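Local coordinates for histone-lysine N-methyltransferase, H3 lysine-9 specific SUVH6 (Arabidopsis thaliana, PDB 6A5K), which methylates histone H3 using S-adenosylmethionine and probably binds methylated non-CG DNA through its SRA domain, at residues L14-H18 / F78-E83; F58-H64 / N85-K91. The protein carries 1 engineered substitution. All coordinates share one frame; numbering follows the deposited sequence.

Contact 1 (L14-H18 / F78-E83); sequences LRLFH and FQYRME
Leu14, Phe17 and His18, on one side of the long N-terminal helix 5-29, press against the turn that leads into helix 81-87 of the SRA domain. Five of the seven touching residues are buried. Leu14 comes first and divides its two methyls: CD1 lies 4.0 Å from Phe78 CE2, while CD2 rests 3.5 Å from Glu83 OE1. Arg15, next in the helix, forms a salt bridge with Asp484. Further along, the Phe17 ring swings toward the turn with CG anti to the backbone N (chi1 171°), which brings CE2 to 3.6 Å from Glu83 CG. Tyr80 CD2 lies at the edge of the Phe17 ring, near its plane; the ring planes are 82° apart and the pair is oblique. Helix 44-54 also touches Phe17, through Ala48 and Ser49. His18 is the polar member. Its imidazole stands nearly perpendicular to the Glu83 carboxylate, and NE2 donates a weak, bent hydrogen bond to OE2 at 2.9 Å. Across the ring, ND1 is joined through a water to Gln79: the water lies 2.9 Å from His18 ND1 and donates to Gln79 OE1. His18 also touches Ile375 and Asn485, so the helix is wedged between SRA and SET regions. The extended Glu83 chain carries OE2 to the backbone amides of Gln79 and Tyr80, which hold the carboxylate. Both amides reach OE2 from one face of its plane; Tyr80 N gives the straighter bond, 2.9 Å to Glu83 OE2 at 169°.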
ATOM      1  N   LEU A  14      -8.697  -3.926   6.545  1.00 10.23           N
ATOM      2  CA  LEU A  14      -8.622  -2.844   5.562  1.00 12.78           C
ATOM      3  C   LEU A  14      -8.449  -3.390   4.141  1.00 14.33           C
ATOM      4  O   LEU A  14      -8.998  -2.842   3.177  1.00 10.68           O
ATOM      5  CB  LEU A  14      -7.478  -1.880   5.892  1.00 14.78           C
ATOM      6  CG  LEU A  14      -7.575  -1.101   7.206  1.00 15.63           C
ATOM      7  CD1 LEU A  14      -6.341  -0.206   7.392  1.00 21.29           C
ATOM      8  CD2 LEU A  14      -8.840  -0.284   7.242  1.00 14.88           C
ATOM      9  N   ARG A  15      -7.685  -4.472   4.024  1.00 10.31           N
ATOM     10  CA  ARG A  15      -7.430  -5.111   2.734  1.00 14.28           C
ATOM     11  C   ARG A  15      -8.740  -5.675   2.167  1.00 13.31           C
ATOM     12  O   ARG A  15      -9.057  -5.498   0.980  1.00 17.33           O
ATOM     13  CB  ARG A  15      -6.363  -6.206   2.902  1.00 18.39           C
ATOM     14  CG  ARG A  15      -5.692  -6.662   1.627  1.00 24.61           C
ATOM     15  CD  ARG A  15      -4.500  -7.576   1.939  1.00 20.77           C
ATOM     16  NE  ARG A  15      -3.454  -6.879   2.685  1.00 15.57           N
ATOM     17  CZ  ARG A  15      -2.755  -7.429   3.674  1.00 20.95           C
ATOM     18  NH1 ARG A  15      -2.992  -8.679   4.042  1.00 20.79           N
ATOM     19  NH2 ARG A  15      -1.815  -6.732   4.295  1.00 20.17           N
ATOM     20  N   LEU A  16      -9.509  -6.336   3.028  1.00 11.52           N
ATOM     21  CA  LEU A  16     -10.822  -6.854   2.664  1.00 15.01           C
ATOM     22  C   LEU A  16     -11.748  -5.720   2.214  1.00 15.98           C
ATOM     23  O   LEU A  16     -12.406  -5.807   1.171  1.00 14.01           O
ATOM     24  CB  LEU A  16     -11.438  -7.607   3.845  1.00 18.49           C
ATOM     25  CG  LEU A  16     -12.762  -8.327   3.598  1.00 24.41           C
ATOM     26  CD1 LEU A  16     -12.559  -9.518   2.654  1.00 25.96           C
ATOM     27  CD2 LEU A  16     -13.387  -8.765   4.924  1.00 23.36           C
ATOM     28  N   PHE A  17     -11.781  -4.647   3.002  1.00 11.92           N
ATOM     29  CA  PHE A  17     -12.582  -3.477   2.660  1.00 13.28           C
ATOM     30  C   PHE A  17     -12.253  -2.933   1.264  1.00 14.16           C
ATOM     31  O   PHE A  17     -13.150  -2.724   0.434  1.00 12.58           O
ATOM     32  CB  PHE A  17     -12.382  -2.372   3.702  1.00 13.49           C
ATOM     33  CG  PHE A  17     -13.008  -1.069   3.317  1.00 13.23           C
ATOM     34  CD1 PHE A  17     -14.380  -0.891   3.408  1.00 15.81           C
ATOM     35  CD2 PHE A  17     -12.228  -0.016   2.866  1.00 17.89           C
ATOM     36  CE1 PHE A  17     -14.964   0.311   3.060  1.00 19.90           C
ATOM     37  CE2 PHE A  17     -12.807   1.190   2.515  1.00 21.35           C
ATOM     38  CZ  PHE A  17     -14.180   1.351   2.610  1.00 20.92           C
ATOM     39  N   HIS A  18     -10.970  -2.713   0.991  1.00 10.96           N
ATOM     40  CA  HIS A  18     -10.599  -2.163  -0.310  1.00 15.08           C
ATOM     41  C   HIS A  18     -10.847  -3.152  -1.444  1.00 13.75           C
ATOM     42  O   HIS A  18     -11.172  -2.748  -2.569  1.00 17.65           O
ATOM     43  CB  HIS A  18      -9.142  -1.691  -0.292  1.00 13.01           C
ATOM     44  CG  HIS A  18      -8.974  -0.365   0.379  1.00 13.53           C
ATOM     45  ND1 HIS A  18      -9.286   0.824  -0.246  1.00 14.15           N
ATOM     46  CD2 HIS A  18      -8.591  -0.041   1.636  1.00 17.29           C
ATOM     47  CE1 HIS A  18      -9.081   1.826   0.592  1.00 16.83           C
ATOM     48  NE2 HIS A  18      -8.664   1.329   1.743  1.00 16.61           N
ATOM     49  N   PHE A  78      -5.182   5.907   5.422  1.00 13.43           N
ATOM     50  CA  PHE A  78      -6.525   5.485   5.066  1.00 11.95           C
ATOM     51  C   PHE A  78      -6.999   6.319   3.877  1.00 13.33           C
ATOM     52  O   PHE A  78      -6.711   7.518   3.803  1.00 17.12           O
ATOM     53  CB  PHE A  78      -7.474   5.656   6.254  1.00 12.07           C
ATOM     54  CG  PHE A  78      -6.899   5.168   7.553  1.00 11.99           C
ATOM     55  CD1 PHE A  78      -6.218   6.041   8.398  1.00 12.41           C
ATOM     56  CD2 PHE A  78      -6.999   3.832   7.912  1.00 11.19           C
ATOM     57  CE1 PHE A  78      -5.663   5.588   9.582  1.00 14.00           C
ATOM     58  CE2 PHE A  78      -6.451   3.371   9.103  1.00 11.08           C
ATOM     59  CZ  PHE A  78      -5.783   4.254   9.938  1.00 11.11           C
ATOM     60  N   GLN A  79      -7.702   5.693   2.941  1.00 12.41           N
ATOM     61  CA  GLN A  79      -8.268   6.429   1.814  1.00 13.14           C
ATOM     62  C   GLN A  79      -9.610   7.052   2.190  1.00 18.64           C
ATOM     63  O   GLN A  79      -9.888   8.216   1.880  1.00 15.04           O
ATOM     64  CB  GLN A  79      -8.454   5.519   0.600  1.00 14.50           C
ATOM     65  CG  GLN A  79      -8.969   6.266  -0.633  1.00 21.30           C
ATOM     66  CD  GLN A  79      -9.249   5.347  -1.801  1.00 20.45           C
ATOM     67  OE1 GLN A  79      -8.724   4.238  -1.868  1.00 17.65           O
ATOM     68  NE2 GLN A  79     -10.085   5.801  -2.728  1.00 17.16           N
ATOM     69  N   TYR A  80     -10.435   6.269   2.873  1.00 14.09           N
ATOM     70  CA  TYR A  80     -11.785   6.694   3.207  1.00 15.95           C
ATOM     71  C   TYR A  80     -11.967   6.925   4.700  1.00 17.91           C
ATOM     72  O   TYR A  80     -11.440   6.177   5.528  1.00 14.57           O
ATOM     73  CB  TYR A  80     -12.796   5.656   2.737  1.00 14.56           C
ATOM     74  CG  TYR A  80     -12.824   5.413   1.245  1.00 15.79           C
ATOM     75  CD1 TYR A  80     -13.528   6.259   0.400  1.00 16.06           C
ATOM     76  CD2 TYR A  80     -12.189   4.304   0.685  1.00 16.82           C
ATOM     77  CE1 TYR A  80     -13.581   6.027  -0.957  1.00 16.83           C
ATOM     78  CE2 TYR A  80     -12.236   4.072  -0.681  1.00 16.68           C
ATOM     79  CZ  TYR A  80     -12.937   4.935  -1.491  1.00 20.69           C
ATOM     80  OH  TYR A  80     -13.005   4.716  -2.844  1.00 26.19           O
ATOM     81  N   ARG A  81     -12.738   7.953   5.034  1.00 14.33           N
ATOM     82  CA  ARG A  81     -13.106   8.213   6.416  1.00 18.28           C
ATOM     83  C   ARG A  81     -13.791   6.997   7.032  1.00 15.46           C
ATOM     84  O   ARG A  81     -13.630   6.726   8.224  1.00 17.38           O
ATOM     85  CB  ARG A  81     -14.022   9.439   6.499  1.00 23.93           C
ATOM     86  CG  ARG A  81     -13.552  10.521   7.459  1.00 32.58           C
ATOM     87  CD  ARG A  81     -14.637  11.571   7.626  1.00 43.57           C
ATOM     88  NE  ARG A  81     -14.280  12.630   8.566  1.00 44.52           N
ATOM     89  CZ  ARG A  81     -13.719  13.782   8.210  1.00 42.99           C
ATOM     90  NH1 ARG A  81     -13.441  14.024   6.934  1.00 38.20           N
ATOM     91  NH2 ARG A  81     -13.432  14.689   9.131  1.00 48.75           N
HETATM   92  N   MSE A  82     -14.547   6.263   6.216  1.00 14.75           N
HETATM   93  CA  MSE A  82     -15.244   5.055   6.674  1.00 14.94           C
HETATM   94  C   MSE A  82     -14.304   3.988   7.251  1.00 14.40           C
HETATM   95  O   MSE A  82     -14.716   3.180   8.099  1.00 15.60           O
HETATM   96  CB  MSE A  82     -16.061   4.450   5.527  1.00 19.21           C
HETATM   97  CG  MSE A  82     -17.386   5.163   5.274  1.00 35.60           C
HETATM   98 SE   MSE A  82     -18.878   4.336   6.201  0.55 58.98          SE
HETATM   99  CE  MSE A  82     -18.701   5.235   7.910  1.00 17.56           C
ATOM    100  N   GLU A  83     -13.052   3.973   6.797  1.00 13.44           N
ATOM    101  CA  GLU A  83     -12.070   3.029   7.334  1.00 12.80           C
ATOM    102  C   GLU A  83     -11.858   3.286   8.824  1.00 12.71           C
ATOM    103  O   GLU A  83     -11.642   2.358   9.598  1.00 12.62           O
ATOM    104  CB  GLU A  83     -10.740   3.127   6.581  1.00 14.43           C
ATOM    105  CG  GLU A  83     -10.806   2.725   5.108  1.00 14.74           C
ATOM    106  CD  GLU A  83      -9.464   2.894   4.399  1.00 18.14           C
ATOM    107  OE1 GLU A  83      -8.455   2.320   4.864  1.00 18.58           O
ATOM    108  OE2 GLU A  83      -9.411   3.605   3.375  1.00 20.80           O
TER
HETATM  109  O   HOH W   1      -9.284   1.709  -3.022  1.00 23.64           O

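Contact 2 (F58-H64 / N85-K91); sequences FLNSGVH and NILGIHK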
ATOM      1  N   PHE A  58     -16.471  -5.514  11.384  1.00 17.02           N
ATOM      2  CA  PHE A  58     -16.005  -4.305  12.069  1.00 19.16           C
ATOM      3  C   PHE A  58     -15.208  -4.679  13.315  1.00 20.07           C
ATOM      4  O   PHE A  58     -15.533  -5.658  13.998  1.00 20.32           O
ATOM      5  CB  PHE A  58     -17.172  -3.398  12.467  1.00 20.89           C
ATOM      6  CG  PHE A  58     -17.643  -2.476  11.379  1.00 21.07           C
ATOM      7  CD1 PHE A  58     -17.703  -2.899  10.061  1.00 20.76           C
ATOM      8  CD2 PHE A  58     -18.062  -1.190  11.685  1.00 23.86           C
ATOM      9  CE1 PHE A  58     -18.153  -2.050   9.068  1.00 19.16           C
ATOM     10  CE2 PHE A  58     -18.514  -0.337  10.693  1.00 23.82           C
ATOM     11  CZ  PHE A  58     -18.556  -0.771   9.380  1.00 19.39           C
ATOM     12  N   LEU A  59     -14.177  -3.894  13.609  1.00 15.74           N
ATOM     13  CA  LEU A  59     -13.365  -4.093  14.805  1.00 19.72           C
ATOM     14  C   LEU A  59     -13.740  -3.065  15.869  1.00 20.60           C
ATOM     15  O   LEU A  59     -14.114  -1.935  15.542  1.00 21.14           O
ATOM     16  CB  LEU A  59     -11.869  -3.998  14.474  1.00 17.58           C
ATOM     17  CG  LEU A  59     -11.350  -4.916  13.356  1.00 17.62           C
ATOM     18  CD1 LEU A  59      -9.826  -4.793  13.173  1.00 17.49           C
ATOM     19  CD2 LEU A  59     -11.736  -6.360  13.604  1.00 16.66           C
ATOM     20  N   ASN A  60     -13.649  -3.464  17.136  1.00 20.42           N
ATOM     21  CA  ASN A  60     -13.947  -2.569  18.255  1.00 21.77           C
ATOM     22  C   ASN A  60     -15.328  -1.924  18.141  1.00 24.95           C
ATOM     23  O   ASN A  60     -15.514  -0.774  18.524  1.00 25.77           O
ATOM     24  CB  ASN A  60     -12.881  -1.472  18.358  1.00 24.68           C
ATOM     25  CG  ASN A  60     -11.474  -2.029  18.429  1.00 23.72           C
ATOM     26  OD1 ASN A  60     -11.137  -2.801  19.329  1.00 26.65           O
ATOM     27  ND2 ASN A  60     -10.646  -1.645  17.472  1.00 19.34           N
ATOM     28  N   SER A  61     -16.293  -2.658  17.595  1.00 31.98           N
ATOM     29  CA  SER A  61     -17.616  -2.085  17.364  1.00 33.98           C
ATOM     30  C   SER A  61     -18.416  -2.044  18.659  1.00 35.96           C
ATOM     31  O   SER A  61     -18.276  -2.912  19.520  1.00 30.44           O
ATOM     32  CB  SER A  61     -18.382  -2.876  16.305  1.00 35.91           C
ATOM     33  OG  SER A  61     -18.809  -4.123  16.815  1.00 41.85           O
ATOM     34  N   GLY A  62     -19.257  -1.026  18.791  1.00 38.94           N
ATOM     35  CA  GLY A  62     -20.074  -0.869  19.979  1.00 45.46           C
ATOM     36  C   GLY A  62     -19.330  -0.260  21.155  1.00 45.06           C
ATOM     37  O   GLY A  62     -19.908  -0.096  22.229  1.00 43.86           O
ATOM     38  N   VAL A  63     -18.051   0.066  20.967  1.00 41.79           N
ATOM     39  CA  VAL A  63     -17.259   0.660  22.046  1.00 39.92           C
ATOM     40  C   VAL A  63     -16.366   1.812  21.591  1.00 35.20           C
ATOM     41  O   VAL A  63     -15.886   1.833  20.458  1.00 37.29           O
ATOM     42  CB  VAL A  63     -16.359  -0.388  22.745  1.00 40.11           C
ATOM     43  CG1 VAL A  63     -17.201  -1.501  23.372  1.00 44.81           C
ATOM     44  CG2 VAL A  63     -15.347  -0.963  21.773  1.00 37.50           C
ATOM     45  N   HIS A  64     -16.153   2.767  22.494  1.00 31.13           N
ATOM     46  CA  HIS A  64     -15.185   3.845  22.298  1.00 28.73           C
ATOM     47  C   HIS A  64     -13.892   3.490  23.016  1.00 30.07           C
ATOM     48  O   HIS A  64     -13.919   2.875  24.083  1.00 36.74           O
ATOM     49  CB  HIS A  64     -15.723   5.181  22.828  1.00 30.13           C
ATOM     50  CG  HIS A  64     -16.567   5.934  21.845  1.00 30.77           C
ATOM     51  ND1 HIS A  64     -17.897   5.659  21.637  1.00 34.18           N
ATOM     52  CD2 HIS A  64     -16.260   6.968  21.021  1.00 32.78           C
ATOM     53  CE1 HIS A  64     -18.380   6.485  20.720  1.00 39.35           C
ATOM     54  NE2 HIS A  64     -17.405   7.287  20.334  1.00 35.07           N
ATOM     55  N   ASN A  85     -14.107   4.294  10.893  1.00 14.15           N
ATOM     56  CA  ASN A  85     -15.244   3.715  11.608  1.00 16.33           C
ATOM     57  C   ASN A  85     -15.162   2.194  11.654  1.00 14.92           C
ATOM     58  O   ASN A  85     -15.499   1.570  12.663  1.00 15.41           O
ATOM     59  CB  ASN A  85     -16.568   4.142  10.972  1.00 21.39           C
ATOM     60  CG  ASN A  85     -17.781   3.607  11.726  1.00 37.33           C
ATOM     61  OD1 ASN A  85     -18.007   3.939  12.894  1.00 38.96           O
ATOM     62  ND2 ASN A  85     -18.568   2.776  11.057  1.00 48.54           N
ATOM     63  N   ILE A  86     -14.706   1.598  10.561  1.00 14.89           N
ATOM     64  CA  ILE A  86     -14.590   0.145  10.497  1.00 17.21           C
ATOM     65  C   ILE A  86     -13.645  -0.385  11.581  1.00 16.67           C
ATOM     66  O   ILE A  86     -13.898  -1.434  12.187  1.00 15.69           O
ATOM     67  CB  ILE A  86     -14.117  -0.305   9.101  1.00 20.14           C
ATOM     68  CG1 ILE A  86     -15.236  -0.063   8.090  1.00 17.57           C
ATOM     69  CG2 ILE A  86     -13.731  -1.778   9.106  1.00 24.86           C
ATOM     70  CD1 ILE A  86     -14.790  -0.106   6.644  1.00 17.14           C
ATOM     71  N   LEU A  87     -12.591   0.378  11.854  1.00 13.96           N
ATOM     72  CA  LEU A  87     -11.583  -0.002  12.846  1.00 16.06           C
ATOM     73  C   LEU A  87     -11.880   0.513  14.254  1.00 13.89           C
ATOM     74  O   LEU A  87     -11.213   0.122  15.216  1.00 14.02           O
ATOM     75  CB  LEU A  87     -10.205   0.506  12.410  1.00 12.59           C
ATOM     76  CG  LEU A  87      -9.639  -0.031  11.096  1.00 16.25           C
ATOM     77  CD1 LEU A  87      -8.233   0.542  10.838  1.00 15.81           C
ATOM     78  CD2 LEU A  87      -9.617  -1.547  11.124  1.00 18.80           C
ATOM     79  N   GLY A  88     -12.876   1.385  14.375  1.00 14.81           N
ATOM     80  CA  GLY A  88     -13.205   1.983  15.656  1.00 15.88           C
ATOM     81  C   GLY A  88     -12.209   3.041  16.102  1.00 20.25           C
ATOM     82  O   GLY A  88     -12.104   3.346  17.290  1.00 23.63           O
ATOM     83  N   ILE A  89     -11.466   3.597  15.151  1.00 16.77           N
ATOM     84  CA  ILE A  89     -10.512   4.671  15.437  1.00 16.08           C
ATOM     85  C   ILE A  89     -11.244   5.987  15.683  1.00 18.76           C
ATOM     86  O   ILE A  89     -10.884   6.775  16.563  1.00 17.71           O
ATOM     87  CB  ILE A  89      -9.519   4.876  14.269  1.00 20.01           C
ATOM     88  CG1 ILE A  89      -8.628   3.648  14.089  1.00 26.57           C
ATOM     89  CG2 ILE A  89      -8.660   6.118  14.490  1.00 26.07           C
ATOM     90  CD1 ILE A  89      -7.746   3.733  12.865  1.00 25.04           C
ATOM     91  N   HIS A  90     -12.261   6.215  14.864  1.00 16.33           N
ATOM     92  CA  HIS A  90     -13.025   7.456  14.850  1.00 14.81           C
ATOM     93  C   HIS A  90     -14.400   7.090  14.320  1.00 18.04           C
ATOM     94  O   HIS A  90     -14.524   6.643  13.181  1.00 16.18           O
ATOM     95  CB  HIS A  90     -12.338   8.510  13.973  1.00 14.36           C
ATOM     96  CG  HIS A  90     -12.981   9.863  14.017  1.00 16.84           C
ATOM     97  ND1 HIS A  90     -12.745  10.765  15.035  1.00 17.92           N
ATOM     98  CD2 HIS A  90     -13.818  10.483  13.154  1.00 19.13           C
ATOM     99  CE1 HIS A  90     -13.418  11.877  14.800  1.00 21.73           C
ATOM    100  NE2 HIS A  90     -14.084  11.731  13.668  1.00 19.35           N
ATOM    101  N   LYS A  91     -15.424   7.244  15.151  1.00 17.08           N
ATOM    102  CA  LYS A  91     -16.745   6.708  14.823  1.00 23.60           C
ATOM    103  C   LYS A  91     -17.596   7.590  13.896  1.00 22.87           C
ATOM    104  O   LYS A  91     -18.216   7.063  12.974  1.00 22.82           O
ATOM    105  CB  LYS A  91     -17.520   6.411  16.110  1.00 27.15           C
ATOM    106  CG  LYS A  91     -16.886   5.319  16.966  1.00 35.61           C
ATOM    107  CD  LYS A  91     -17.140   3.944  16.372  1.00 51.01           C
ATOM    108  CE  LYS A  91     -16.380   2.857  17.121  1.00 58.05           C
ATOM    109  NZ  LYS A  91     -16.609   2.933  18.592  1.00 58.86           N
TER
HETATM  110  O   HOH W   2     -16.070  -0.397  14.504  1.00 18.97           O
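Phe58 lies flat over Ile86, and with its neighbours it ties the loop after helix 44-54 to the C-terminal end of helix 81-87, which closes in a Schellman motif with Gly88 as C-prime residue. Among the apolar contacts, the ring face is central: Ile86 CA sits 3.9 Å from the Phe58 ring centroid and only 12° off its normal, a CH-pi contact, and Ile86 CG1 approaches Phe58 CZ over the ring at 3.6 Å. Next along, Leu59 and Leu87 run side by side in the same direction, with CD1 and CD2 touching. Replacing Phe58 by an alanine removes the ring that covers Ile86 CA and CG1, which would probably open a gap beside the helix end. Hydrogen bonds follow the same register. Leu59 N donates to Ile86 O at 2.9 Å, almost head-on to the carbonyl. Asn60, its CG set beside the backbone N (chi1 -54°), sends ND2 to Leu87 O at 2.9 Å and 168°; that oxygen lies in the amide plane. A water lies 2.7 Å from Leu59 O and is also within hydrogen-bonding distance of Asn85 O, bridging the two. Steric fit accounts for Gly88: its phi is positive, and a CB there would clash with Asn60 CB and crowd Leu59 O. Toward the outer part of the loop, Lys91 CG lies 3.9 Å from His64 NE2, which is hydrogen-bonded to Asp98. Ile86 O and Leu87 O, at the helix end, thus receive their donors from the loop, one from its backbone and one from a side chain.

Both contacts draw on helix 81-87, contact 1 on its start and contact 2 on its end, and their segments alternate along the chain. The centre of contact 1 lies about 11 Å from the centre of the chain, that of contact 2 about 22 Å; contact 1 is mostly buried where the N-terminal helix meets the SRA domain, while contact 2 is partly buried, with its outer loop exposed. The chemistry differs with the part of the helix involved: a carboxylate and an imidazole carry the polar part of 14-18/78-83, whereas helix-end carbonyls dominate in 58-64/85-91. Apolar packing joins them directly, as Phe17 CD1 meets Ile86 CD1 at 3.4 Å and Leu87 touches Leu14.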